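PDB 4PH6: 3-dehydroquinate dehydratase from Enterococcus faecalis, which catalyses the cis-dehydration of 3-dehydroquinate to 3-dehydroshikimate through an imine (Schiff-base) intermediate with the enzyme, the third step of the chorismate pathway. Local coordinates for residues W50-Y55 against A102-L107. Sequence-based numbering, arbitrary orientation.
Sequences WRLDYY and ALYHEL
With CG opposite the carbonyl carbon in both Leu52 and Leu107 and the second torsion extended (chi2 -176° in Leu52, 171° in Leu107), the two CD1 methyls come tip to tip at 3.6 Å. The same Leu52 CD1 comes to the edge of the Tyr104 ring, near its plane, 4.2 Å from CE1, and lies 4.3 Å from Leu103 CD2. One methyl thus fits among three apolar groups of the helix, a place suited to leucine, whose second methyl, CD2, rests 3.5 Å above the Trp50 ring, offset toward its rim. Tyrosine suits its position by offering a hydrocarbon ring edge to the methyl and a polar hydroxyl at its end, hydrogen-bonded to the backbone Phe84 N. On the same turn, Arg51 grips Asp53 side-on, NE to OD2 at 3.1 Å and NH2 to OD1 at 2.9 Å; Asp53 also accepts bonds from Arg85 N and Glu92 N. The planar guanidinium matches the carboxylate in this salt bridge, which would limit the rotation of Arg51, a predicted substrate-binding residue. In the (beta/alpha)8 barrel, the contact joins the C-terminal end of strand 47-51 and its 3-10 turn to helix 97-110, with Leu107 also touching Leu82 of adjacent strand 80-83 and Leu103 packing on Phe61 of helix 61-73.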
loop_
_atom_site.group_PDB
_atom_site.type_symbol
_atom_site.label_atom_id
_atom_site.label_comp_id
_atom_site.label_asym_id
_atom_site.label_seq_id
_atom_site.Cartn_x
_atom_site.Cartn_y
_atom_site.Cartn_z
ATOM N N TRP A 50 -8.393 -8.676 23.577
ATOM C CA TRP A 50 -9.628 -9.378 23.883
ATOM C C TRP A 50 -10.785 -8.390 23.756
ATOM O O TRP A 50 -10.842 -7.389 24.473
ATOM C CB TRP A 50 -9.578 -10.013 25.281
ATOM C CG TRP A 50 -10.868 -10.626 25.682
ATOM C CD1 TRP A 50 -11.849 -11.100 24.857
ATOM C CD2 TRP A 50 -11.350 -10.814 27.020
ATOM N NE1 TRP A 50 -12.897 -11.579 25.596
ATOM C CE2 TRP A 50 -12.615 -11.413 26.928
ATOM C CE3 TRP A 50 -10.824 -10.529 28.286
ATOM C CZ2 TRP A 50 -13.368 -11.732 28.052
ATOM C CZ3 TRP A 50 -11.567 -10.847 29.395
ATOM C CH2 TRP A 50 -12.825 -11.446 29.277
ATOM N N ARG A 51 -11.691 -8.644 22.820
ATOM C CA ARG A 51 -12.843 -7.764 22.650
ATOM C C ARG A 51 -13.968 -8.124 23.626
ATOM O O ARG A 51 -14.660 -9.119 23.453
ATOM C CB ARG A 51 -13.348 -7.807 21.205
ATOM C CG ARG A 51 -12.459 -7.064 20.196
ATOM C CD ARG A 51 -12.671 -5.562 20.249
ATOM N NE ARG A 51 -14.068 -5.219 20.000
ATOM C CZ ARG A 51 -14.599 -5.041 18.790
ATOM N NH1 ARG A 51 -13.844 -5.173 17.701
ATOM N NH2 ARG A 51 -15.886 -4.732 18.671
ATOM N N LEU A 52 -14.143 -7.278 24.636
ATOM C CA LEU A 52 -15.107 -7.497 25.716
ATOM C C LEU A 52 -16.557 -7.503 25.265
ATOM O O LEU A 52 -17.382 -8.240 25.812
ATOM C CB LEU A 52 -14.931 -6.421 26.799
ATOM C CG LEU A 52 -13.584 -6.497 27.510
ATOM C CD1 LEU A 52 -13.501 -5.475 28.619
ATOM C CD2 LEU A 52 -13.358 -7.912 28.052
ATOM N N ASP A 53 -16.868 -6.676 24.272
ATOM C CA ASP A 53 -18.257 -6.465 23.886
ATOM C C ASP A 53 -18.817 -7.683 23.143
ATOM O O ASP A 53 -20.024 -7.766 22.911
ATOM C CB ASP A 53 -18.395 -5.179 23.054
ATOM C CG ASP A 53 -17.391 -5.093 21.929
ATOM O OD1 ASP A 53 -17.804 -5.155 20.751
ATOM O OD2 ASP A 53 -16.186 -4.973 22.221
ATOM N N TYR A 54 -17.945 -8.637 22.805
ATOM C CA TYR A 54 -18.388 -9.931 22.289
ATOM C C TYR A 54 -18.700 -10.930 23.411
ATOM O O TYR A 54 -19.478 -11.864 23.208
ATOM C CB TYR A 54 -17.327 -10.545 21.370
ATOM C CG TYR A 54 -17.345 -10.060 19.939
ATOM C CD1 TYR A 54 -18.113 -10.697 18.970
ATOM C CD2 TYR A 54 -16.572 -8.972 19.555
ATOM C CE1 TYR A 54 -18.104 -10.256 17.658
ATOM C CE2 TYR A 54 -16.563 -8.530 18.264
ATOM C CZ TYR A 54 -17.326 -9.170 17.318
ATOM O OH TYR A 54 -17.300 -8.711 16.035
ATOM N N TYR A 55 -18.079 -10.751 24.581
ATOM C CA TYR A 55 -18.210 -11.741 25.658
ATOM C C TYR A 55 -19.628 -11.816 26.221
ATOM O O TYR A 55 -20.158 -10.822 26.712
ATOM C CB TYR A 55 -17.221 -11.454 26.791
ATOM C CG TYR A 55 -17.277 -12.493 27.893
ATOM C CD1 TYR A 55 -17.379 -13.844 27.589
ATOM C CD2 TYR A 55 -17.236 -12.124 29.238
ATOM C CE1 TYR A 55 -17.445 -14.800 28.579
ATOM C CE2 TYR A 55 -17.282 -13.084 30.240
ATOM C CZ TYR A 55 -17.391 -14.417 29.899
ATOM O OH TYR A 55 -17.462 -15.374 30.875
ATOM N N ALA A 102 -17.932 1.472 34.811
ATOM C CA ALA A 102 -17.884 0.585 35.980
ATOM C C ALA A 102 -17.075 -0.695 35.695
ATOM O O ALA A 102 -16.292 -1.156 36.542
ATOM C CB ALA A 102 -19.295 0.235 36.430
ATOM N N LEU A 103 -17.262 -1.250 34.498
ATOM C CA LEU A 103 -16.528 -2.442 34.057
ATOM C C LEU A 103 -15.026 -2.195 34.012
ATOM O O LEU A 103 -14.236 -2.992 34.523
ATOM C CB LEU A 103 -17.001 -2.891 32.677
ATOM C CG LEU A 103 -16.289 -4.101 32.050
ATOM C CD1 LEU A 103 -16.045 -5.235 33.044
ATOM C CD2 LEU A 103 -17.078 -4.618 30.855
ATOM N N TYR A 104 -14.642 -1.096 33.373
ATOM C CA TYR A 104 -13.239 -0.734 33.249
ATOM C C TYR A 104 -12.588 -0.476 34.616
ATOM O O TYR A 104 -11.471 -0.938 34.867
ATOM C CB TYR A 104 -13.092 0.499 32.351
ATOM C CG TYR A 104 -13.061 0.207 30.859
ATOM C CD1 TYR A 104 -13.021 -1.097 30.374
ATOM C CD2 TYR A 104 -13.035 1.247 29.937
ATOM C CE1 TYR A 104 -12.969 -1.352 29.009
ATOM C CE2 TYR A 104 -12.987 1.006 28.583
ATOM C CZ TYR A 104 -12.947 -0.290 28.119
ATOM O OH TYR A 104 -12.897 -0.513 26.756
ATOM N N HIS A 105 -13.276 0.259 35.491
ATOM C CA HIS A 105 -12.773 0.519 36.838
ATOM C C HIS A 105 -12.505 -0.805 37.567
ATOM O O HIS A 105 -11.478 -0.951 38.233
ATOM C CB HIS A 105 -13.750 1.390 37.645
ATOM C CG HIS A 105 -13.514 2.865 37.519
ATOM N ND1 HIS A 105 -12.332 3.474 37.901
ATOM C CD2 HIS A 105 -14.322 3.867 37.086
ATOM C CE1 HIS A 105 -12.415 4.773 37.680
ATOM N NE2 HIS A 105 -13.611 5.040 37.195
ATOM N N GLU A 106 -13.409 -1.770 37.412
ATOM C CA GLU A 106 -13.237 -3.084 38.024
ATOM C C GLU A 106 -12.053 -3.882 37.468
ATOM O O GLU A 106 -11.319 -4.513 38.228
ATOM C CB GLU A 106 -14.507 -3.921 37.873
ATOM C CG GLU A 106 -15.522 -3.648 38.953
ATOM C CD GLU A 106 -14.938 -3.789 40.350
ATOM O OE1 GLU A 106 -14.631 -2.745 40.968
ATOM O OE2 GLU A 106 -14.795 -4.933 40.834
ATOM N N LEU A 107 -11.890 -3.882 36.147
ATOM C CA LEU A 107 -10.741 -4.524 35.520
ATOM C C LEU A 107 -9.447 -3.920 36.048
ATOM O O LEU A 107 -8.484 -4.635 36.336
ATOM C CB LEU A 107 -10.806 -4.381 33.996
ATOM C CG LEU A 107 -11.824 -5.283 33.291
ATOM C CD1 LEU A 107 -11.943 -4.891 31.836
ATOM C CD2 LEU A 107 -11.451 -6.759 33.424
#